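Local atomic coordinates of putative hexulose 6 phosphate synthase (Salmonella typhimurium, PDB entry 3F4W), a protein that is a putative enzyme whose chain folds into a closed eight-stranded parallel beta/alpha barrel, a TIM-barrel member of the HUMPS family. Residues M16-D20 with A46-Y51; F74-D79 with A98-K104; A160-A165 with P181-I185. All blocks are in the same frame, centred on the assembly; numbering follows the deposited sequence.

Contact 1: residues M16-D20 with A46-Y51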
loop_
_atom_site.group_PDB
_atom_site.type_symbol
_atom_site.label_atom_id
_atom_site.label_comp_id
_atom_site.label_asym_id
_atom_site.label_seq_id
_atom_site.Cartn_x
_atom_site.Cartn_y
_atom_site.Cartn_z
ATOM N N MET A 16 21.974 -4.913 -0.236
ATOM C CA MET A 16 22.893 -5.785 0.489
ATOM C C MET A 16 24.288 -5.174 0.548
ATOM O O MET A 16 24.975 -5.262 1.569
ATOM C CB MET A 16 22.943 -7.168 -0.160
ATOM C CG MET A 16 21.609 -7.889 -0.149
ATOM S SD MET A 16 21.054 -8.303 1.513
ATOM C CE MET A 16 21.811 -9.907 1.743
ATOM N N VAL A 17 24.701 -4.551 -0.549
ATOM C CA VAL A 17 25.987 -3.875 -0.602
ATOM C C VAL A 17 25.974 -2.591 0.221
ATOM O O VAL A 17 26.918 -2.309 0.962
ATOM C CB VAL A 17 26.376 -3.534 -2.047
ATOM C CG1 VAL A 17 27.491 -2.502 -2.065
ATOM C CG2 VAL A 17 26.780 -4.796 -2.795
ATOM N N PHE A 18 24.899 -1.818 0.094
ATOM C CA PHE A 18 24.798 -0.527 0.771
ATOM C C PHE A 18 24.763 -0.654 2.291
ATOM O O PHE A 18 25.372 0.148 2.997
ATOM C CB PHE A 18 23.571 0.252 0.284
ATOM C CG PHE A 18 23.445 1.625 0.892
ATOM C CD1 PHE A 18 24.130 2.702 0.353
ATOM C CD2 PHE A 18 22.642 1.836 1.999
ATOM C CE1 PHE A 18 24.017 3.966 0.909
ATOM C CE2 PHE A 18 22.523 3.095 2.565
ATOM C CZ PHE A 18 23.213 4.163 2.022
ATOM N N MET A 19 24.046 -1.653 2.795
ATOM C CA MET A 19 23.899 -1.825 4.238
ATOM C C MET A 19 25.236 -2.024 4.951
ATOM O O MET A 19 25.406 -1.593 6.090
ATOM C CB MET A 19 22.941 -2.973 4.565
ATOM C CG MET A 19 21.463 -2.603 4.448
ATOM S SD MET A 19 21.021 -1.064 5.287
ATOM C CE MET A 19 21.627 -1.353 6.949
ATOM N N ASP A 20 26.182 -2.674 4.282
ATOM C CA ASP A 20 27.499 -2.900 4.873
ATOM C C ASP A 20 28.199 -1.586 5.213
ATOM O O ASP A 20 29.096 -1.549 6.055
ATOM C CB ASP A 20 28.374 -3.743 3.944
ATOM C CG ASP A 20 27.995 -5.208 3.962
ATOM O OD1 ASP A 20 28.294 -5.918 2.977
ATOM O OD2 ASP A 20 27.391 -5.647 4.964
ATOM N N ALA A 46 16.156 -12.074 3.025
ATOM C CA ALA A 46 17.576 -11.901 2.739
ATOM C C ALA A 46 18.255 -10.957 3.727
ATOM O O ALA A 46 19.352 -11.232 4.208
ATOM C CB ALA A 46 17.764 -11.400 1.314
ATOM N N ILE A 47 17.606 -9.839 4.020
ATOM C CA ILE A 47 18.183 -8.853 4.928
ATOM C C ILE A 47 18.232 -9.371 6.365
ATOM O O ILE A 47 19.236 -9.208 7.056
ATOM C CB ILE A 47 17.421 -7.519 4.859
ATOM C CG1 ILE A 47 17.708 -6.826 3.524
ATOM C CG2 ILE A 47 17.802 -6.614 6.021
ATOM C CD1 ILE A 47 16.830 -5.622 3.259
ATOM N N LYS A 48 17.149 -10.007 6.806
ATOM C CA LYS A 48 17.075 -10.525 8.167
ATOM C C LYS A 48 18.076 -11.660 8.348
ATOM O O LYS A 48 18.586 -11.885 9.446
ATOM C CB LYS A 48 15.656 -11.001 8.495
ATOM C CG LYS A 48 15.441 -11.365 9.953
ATOM C CD LYS A 48 15.549 -10.152 10.867
ATOM C CE LYS A 48 15.416 -10.563 12.330
ATOM N NZ LYS A 48 15.457 -9.392 13.247
ATOM N N GLU A 49 18.360 -12.364 7.257
ATOM C CA GLU A 49 19.338 -13.445 7.270
ATOM C C GLU A 49 20.760 -12.906 7.407
ATOM O O GLU A 49 21.573 -13.453 8.153
ATOM C CB GLU A 49 19.216 -14.281 5.994
ATOM C CG GLU A 49 20.251 -15.384 5.854
ATOM C CD GLU A 49 20.003 -16.264 4.637
ATOM O OE1 GLU A 49 19.801 -15.713 3.532
ATOM O OE2 GLU A 49 20.009 -17.504 4.786
ATOM N N LYS A 50 21.056 -11.830 6.686
ATOM C CA LYS A 50 22.398 -11.259 6.706
ATOM C C LYS A 50 22.668 -10.492 7.999
ATOM O O LYS A 50 23.778 -10.523 8.525
ATOM C CB LYS A 50 22.624 -10.352 5.492
ATOM C CG LYS A 50 24.080 -9.964 5.291
ATOM C CD LYS A 50 24.267 -9.057 4.094
ATOM C CE LYS A 50 25.736 -8.706 3.909
ATOM N NZ LYS A 50 25.931 -7.606 2.925
ATOM N N TYR A 51 21.648 -9.807 8.510
ATOM C CA TYR A 51 21.795 -9.007 9.720
ATOM C C TYR A 51 20.809 -9.451 10.792
ATOM O O TYR A 51 19.856 -8.736 11.094
ATOM C CB TYR A 51 21.588 -7.523 9.401
ATOM C CG TYR A 51 22.403 -7.038 8.222
ATOM C CD1 TYR A 51 23.738 -6.679 8.375
ATOM C CD2 TYR A 51 21.839 -6.941 6.957
ATOM C CE1 TYR A 51 24.483 -6.236 7.300
ATOM C CE2 TYR A 51 22.578 -6.500 5.878
ATOM C CZ TYR A 51 23.898 -6.148 6.055
ATOM O OH TYR A 51 24.632 -5.707 4.978
#
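K50 reaches from helix 42-50 to M16 O and the carboxylate of D20 on helix 12-22, and following it outward from its CB gives a worked example of how one long side chain can join two surface helices. CG stands anti to the backbone N (chi1 -168°) and the straight chain beyond it carries the ammonium across the gap. At the root, K50 CB lies 3.9 Å from M16 CE. CG sits over one face of the Y51 ring, offset toward its rim. Next, K50 CD approaches M16 CE at 3.5 Å, the bent methionine and the straight lysine running antiparallel alongside each other. CE passes the carboxylate of D20, and NZ then makes a salt bridge with D20 OD1 at 2.9 Å, coming from above the carboxylate plane. A weak hydrogen bond also runs from K50 NZ to M16 O.

D20 OD2, which K50 NZ also meets in a weaker bond, accepts from Y51 OH over 2.8 Å, again from out of the plane, by 60°. D20 is thereby tied to two consecutive residues, which should restrict its rotation. Alongside the polar bridge, M19 CB rests 3.6 Å from Y51 CZ, and M16 SD lies 4.2 Å from I47 CG1.

The two short helical segments run at 37° to one another, with axes 11.5 Å apart. On the barrel side M19, I47 and Y51 all pack on I29 of strand 28-31, with M19 extending to L5 and L7 of strand 2-7 and I47 to V56 of strand 55-62.

Contact 2: residues F74-D79 with A98-K104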
loop_
_atom_site.group_PDB
_atom_site.type_symbol
_atom_site.label_atom_id
_atom_site.label_comp_id
_atom_site.label_asym_id
_atom_site.label_seq_id
_atom_site.Cartn_x
_atom_site.Cartn_y
_atom_site.Cartn_z
ATOM N N PHE A 74 5.475 -11.062 8.683
ATOM C CA PHE A 74 6.082 -11.515 9.928
ATOM C C PHE A 74 6.722 -12.883 9.748
ATOM O O PHE A 74 7.837 -13.116 10.214
ATOM C CB PHE A 74 5.060 -11.540 11.068
ATOM C CG PHE A 74 4.675 -10.175 11.565
ATOM C CD1 PHE A 74 5.647 -9.240 11.881
ATOM C CD2 PHE A 74 3.345 -9.834 11.735
ATOM C CE1 PHE A 74 5.304 -7.988 12.341
ATOM C CE2 PHE A 74 2.992 -8.581 12.196
ATOM C CZ PHE A 74 3.971 -7.657 12.499
ATOM N N ASP A 75 6.018 -13.781 9.063
ATOM C CA ASP A 75 6.561 -15.097 8.746
ATOM C C ASP A 75 7.893 -14.982 8.010
ATOM O O ASP A 75 8.758 -15.844 8.141
ATOM C CB ASP A 75 5.580 -15.909 7.894
ATOM C CG ASP A 75 4.415 -16.455 8.700
ATOM O OD1 ASP A 75 4.448 -16.342 9.943
ATOM O OD2 ASP A 75 3.467 -16.999 8.090
ATOM N N ALA A 76 8.047 -13.917 7.231
ATOM C CA ALA A 76 9.254 -13.722 6.434
ATOM C C ALA A 76 10.428 -13.200 7.259
ATOM O O ALA A 76 11.552 -13.127 6.767
ATOM C CB ALA A 76 8.976 -12.792 5.271
ATOM N N GLY A 77 10.165 -12.818 8.503
ATOM C CA GLY A 77 11.223 -12.353 9.382
ATOM C C GLY A 77 11.113 -10.903 9.829
ATOM O O GLY A 77 11.912 -10.443 10.643
ATOM N N ALA A 78 10.130 -10.176 9.306
ATOM C CA ALA A 78 9.954 -8.780 9.697
ATOM C C ALA A 78 9.662 -8.663 11.191
ATOM O O ALA A 78 8.923 -9.470 11.747
ATOM C CB ALA A 78 8.837 -8.131 8.884
ATOM N N ASP A 79 10.253 -7.663 11.836
ATOM C CA ASP A 79 9.972 -7.371 13.242
ATOM C C ASP A 79 8.857 -6.340 13.395
ATOM O O ASP A 79 8.171 -6.303 14.417
ATOM C CB ASP A 79 11.240 -6.877 13.935
ATOM C CG ASP A 79 12.342 -7.896 13.894
ATOM O OD1 ASP A 79 13.348 -7.661 13.193
ATOM O OD2 ASP A 79 12.181 -8.956 14.537
ATOM N N ALA A 98 -2.275 -10.055 14.235
ATOM C CA ALA A 98 -1.210 -10.839 13.620
ATOM C C ALA A 98 0.136 -10.592 14.301
ATOM O O ALA A 98 0.936 -11.513 14.472
ATOM C CB ALA A 98 -1.115 -10.536 12.129
ATOM N N ALA A 99 0.378 -9.343 14.686
ATOM C CA ALA A 99 1.605 -8.989 15.393
ATOM C C ALA A 99 1.679 -9.689 16.747
ATOM O O ALA A 99 2.720 -10.239 17.112
ATOM C CB ALA A 99 1.708 -7.479 15.564
ATOM N N LYS A 100 0.572 -9.676 17.483
ATOM C CA LYS A 100 0.529 -10.304 18.799
ATOM C C LYS A 100 0.841 -11.793 18.708
ATOM O O LYS A 100 1.593 -12.327 19.521
ATOM C CB LYS A 100 -0.832 -10.096 19.463
ATOM C CG LYS A 100 -1.195 -8.641 19.720
ATOM C CD LYS A 100 -0.258 -7.986 20.724
ATOM C CE LYS A 100 -0.744 -6.586 21.088
ATOM N NZ LYS A 100 0.200 -5.869 21.994
ATOM N N GLU A 101 0.256 -12.464 17.721
ATOM C CA GLU A 101 0.529 -13.882 17.513
ATOM C C GLU A 101 2.020 -14.122 17.327
ATOM O O GLU A 101 2.555 -15.133 17.779
ATOM C CB GLU A 101 -0.239 -14.408 16.298
ATOM C CG GLU A 101 -1.747 -14.322 16.452
ATOM C CD GLU A 101 -2.487 -14.520 15.142
ATOM O OE1 GLU A 101 -1.917 -15.135 14.215
ATOM O OE2 GLU A 101 -3.643 -14.057 15.051
ATOM N N ALA A 102 2.686 -13.180 16.666
ATOM C CA ALA A 102 4.093 -13.328 16.315
ATOM C C ALA A 102 5.024 -12.740 17.371
ATOM O O ALA A 102 6.242 -12.880 17.284
ATOM C CB ALA A 102 4.360 -12.687 14.963
ATOM N N GLY A 103 4.444 -12.082 18.369
ATOM C CA GLY A 103 5.220 -11.379 19.371
ATOM C C GLY A 103 5.962 -10.212 18.752
ATOM O O GLY A 103 7.007 -9.794 19.245
ATOM N N LYS A 104 5.420 -9.683 17.662
ATOM C CA LYS A 104 6.062 -8.577 16.966
ATOM C C LYS A 104 5.231 -7.292 17.058
ATOM O O LYS A 104 4.430 -7.134 17.975
ATOM C CB LYS A 104 6.378 -8.978 15.525
ATOM C CG LYS A 104 7.228 -10.245 15.463
ATOM C CD LYS A 104 7.637 -10.608 14.051
ATOM C CE LYS A 104 8.518 -11.850 14.036
ATOM N NZ LYS A 104 8.831 -12.296 12.646
#
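F74 and K104 make the main pairing here, the lysine stem running back along the phenyl ring, and the contact divides neatly into apolar packing, polar bonds and backbone turns. The apolar share belongs to the phenyl ring. Its CE1 meets the lysine stem, with K104 CB 3.5 Å away, while on another part of the rim F74 CE2 reaches A99 CB at 3.8 Å. Nearer the backbone, F74 CB is 4.1 Å from A102 CB. The ring is thus wedged between the last turns of helix 89-102 and the side chain of K104.

Polar bonds gather at the lysine tip. A first torsion of -56° turns the stem of K104 toward F74, and from there an unbent chain delivers NZ between two backbone carbonyls. K104 NZ donates to F74 O over 2.8 Å and to A78 O over 3.0 Å, the latter from 36° above the carbonyl plane. F74 O has a second donor, G77 N at 2.9 Å, and the two approach from opposite faces of its plane. D79 OD2 lies 5.1 Å from K104 NZ and may add some attraction, but the salt bridge of D79 is made by its OD1 with K48.

The third element is backbone shape. G77 and G103 each take positive phi in a Schellman motif that ends a helix. These turns lead into the neighbouring parallel strands 80-84 and 105-109, so that the lysine links two successive helix-to-strand connections at the N-terminal, strand-starting end of a beta/alpha barrel.

Contact 3: residues A160-A165 with P181-I185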
loop_
_atom_site.group_PDB
_atom_site.type_symbol
_atom_site.label_atom_id
_atom_site.label_comp_id
_atom_site.label_asym_id
_atom_site.label_seq_id
_atom_site.Cartn_x
_atom_site.Cartn_y
_atom_site.Cartn_z
ATOM N N ALA A 160 1.207 5.801 23.159
ATOM C CA ALA A 160 1.858 5.330 21.941
ATOM C C ALA A 160 3.340 5.694 21.851
ATOM O O ALA A 160 3.741 6.813 22.167
ATOM C CB ALA A 160 1.113 5.838 20.707
ATOM N N ARG A 161 4.142 4.723 21.431
ATOM C CA ARG A 161 5.512 4.964 21.002
ATOM C C ARG A 161 5.399 5.765 19.709
ATOM O O ARG A 161 4.453 5.569 18.947
ATOM C CB ARG A 161 6.196 3.622 20.747
ATOM C CG ARG A 161 7.703 3.665 20.597
ATOM C CD ARG A 161 8.257 2.263 20.330
ATOM N NE ARG A 161 9.704 2.275 20.137
ATOM C CZ ARG A 161 10.402 1.276 19.606
ATOM N NH1 ARG A 161 9.795 0.165 19.200
ATOM N NH2 ARG A 161 11.714 1.390 19.475
ATOM N N ILE A 162 6.338 6.673 19.460
ATOM C CA ILE A 162 6.214 7.579 18.317
ATOM C C ILE A 162 7.434 7.564 17.404
ATOM O O ILE A 162 8.569 7.661 17.868
ATOM C CB ILE A 162 5.975 9.035 18.768
ATOM C CG1 ILE A 162 4.744 9.129 19.674
ATOM C CG2 ILE A 162 5.831 9.954 17.557
ATOM C CD1 ILE A 162 3.446 8.727 19.003
ATOM N N ALA A 163 7.184 7.453 16.102
ATOM C CA ALA A 163 8.232 7.567 15.095
ATOM C C ALA A 163 7.967 8.783 14.216
ATOM O O ALA A 163 6.840 9.274 14.146
ATOM C CB ALA A 163 8.307 6.297 14.248
ATOM N N VAL A 164 9.007 9.282 13.557
ATOM C CA VAL A 164 8.841 10.411 12.649
ATOM C C VAL A 164 9.699 10.270 11.389
ATOM O O VAL A 164 10.879 9.917 11.456
ATOM C CB VAL A 164 9.104 11.768 13.352
ATOM C CG1 VAL A 164 10.514 11.824 13.914
ATOM C CG2 VAL A 164 8.851 12.921 12.392
ATOM N N ALA A 165 9.081 10.539 10.241
ATOM C CA ALA A 165 9.747 10.441 8.954
ATOM C C ALA A 165 9.312 11.589 8.055
ATOM O O ALA A 165 8.161 12.030 8.109
ATOM C CB ALA A 165 9.415 9.109 8.291
ATOM N N PRO A 181 11.082 12.009 19.984
ATOM C CA PRO A 181 10.402 10.843 19.411
ATOM C C PRO A 181 11.132 9.584 19.863
ATOM O O PRO A 181 12.267 9.678 20.325
ATOM C CB PRO A 181 10.591 11.022 17.898
ATOM C CG PRO A 181 11.311 12.342 17.710
ATOM C CD PRO A 181 11.949 12.680 19.005
ATOM N N ASP A 182 10.497 8.426 19.728
ATOM C CA ASP A 182 11.150 7.166 20.065
ATOM C C ASP A 182 11.968 6.642 18.889
ATOM O O ASP A 182 12.999 5.992 19.074
ATOM C CB ASP A 182 10.115 6.138 20.515
ATOM C CG ASP A 182 9.358 6.587 21.742
ATOM O OD1 ASP A 182 9.928 6.516 22.850
ATOM O OD2 ASP A 182 8.190 7.016 21.602
ATOM N N VAL A 183 11.512 6.936 17.678
ATOM C CA VAL A 183 12.225 6.510 16.480
ATOM C C VAL A 183 12.313 7.647 15.475
ATOM O O VAL A 183 11.317 8.310 15.180
ATOM C CB VAL A 183 11.547 5.289 15.812
ATOM C CG1 VAL A 183 12.270 4.910 14.514
ATOM C CG2 VAL A 183 11.510 4.106 16.773
ATOM N N VAL A 184 13.516 7.878 14.970
ATOM C CA VAL A 184 13.722 8.826 13.889
ATOM C C VAL A 184 14.015 8.039 12.615
ATOM O O VAL A 184 14.925 7.206 12.582
ATOM C CB VAL A 184 14.875 9.792 14.202
ATOM C CG1 VAL A 184 15.179 10.662 12.997
ATOM C CG2 VAL A 184 14.526 10.648 15.413
ATOM N N ILE A 185 13.221 8.287 11.576
ATOM C CA ILE A 185 13.342 7.570 10.311
ATOM C C ILE A 185 14.049 8.437 9.270
ATOM O O ILE A 185 13.678 9.590 9.055
ATOM C CB ILE A 185 11.950 7.148 9.772
ATOM C CG1 ILE A 185 11.238 6.237 10.776
ATOM C CG2 ILE A 185 12.083 6.459 8.426
ATOM C CD1 ILE A 185 9.724 6.188 10.615
HETATM O O HOH W 1 13.089 3.783 20.937
#
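I162 O is gripped by two successive amides of the facing segment: D182 N donates at 2.8 Å, lying in the carbonyl plane, and V183 N at 3.0 Å, slightly tilted from it. The neighbouring amide is held in return by a side chain, for I162 N donates to D182 OD2 over 2.9 Å in a fairly straight bond (161°) that uses the anti lone pair of the carboxylate oxygen. D182 therefore extends the pairing just ahead of strand 183-186. Farther along, the parallel ladder continues with V164 N to V183 O at 3.0 Å and I185 N to V164 O at 2.9 Å.

R161 stretches across the start of this pair: chi1 near 180° (-167°) and no bend before NE let its guanidinium span both segments. V183 CG2 lies over one face of the guanidinium, 3.8 Å from R161 NH2. A water in the guanidinium plane accepts from NH2 and donates to D182 O, adding a bridge between the segments.

Side chains pack on both sides of the ladder. On the barrel interior A163 CB packs against V183 CB, and A165 CB comes within 3.5 Å of I185 CB; V183 and I185 also touch Q4 of strand 2-7. On the helix side, V164 CG1 meets P181 CG at 3.9 Å, both resting on L150 of helix 147-156. The chemistry implies a buried seam in which the polar groups of I162 and V164 are paired across the strands and small or branched apolar residues fill both faces, joining the seventh and eighth barrel strands.

Overall arrangement
Contacts 1 and 2 belong to the outer helical layer and its turns, whereas contact 3 lies in the barrel wall, its centre about 8 Å from that of the chain. The first two touch directly: K48 NZ, on helix 42-50 of contact 1, makes a 2.7 Å salt bridge with D79 OD1 of contact 2. Contact 3 touches neither; its nearest atoms are about 12 Å from contact 1 and about 8 Å from contact 2. Contact 3 lies near a ligand: the A165 side chain is about 4 Å from a bound malonate ion. That ion probably came from crystallisation, yet it sits by the C-terminal end of strand 161-165, where barrels of this fold usually place their active sites.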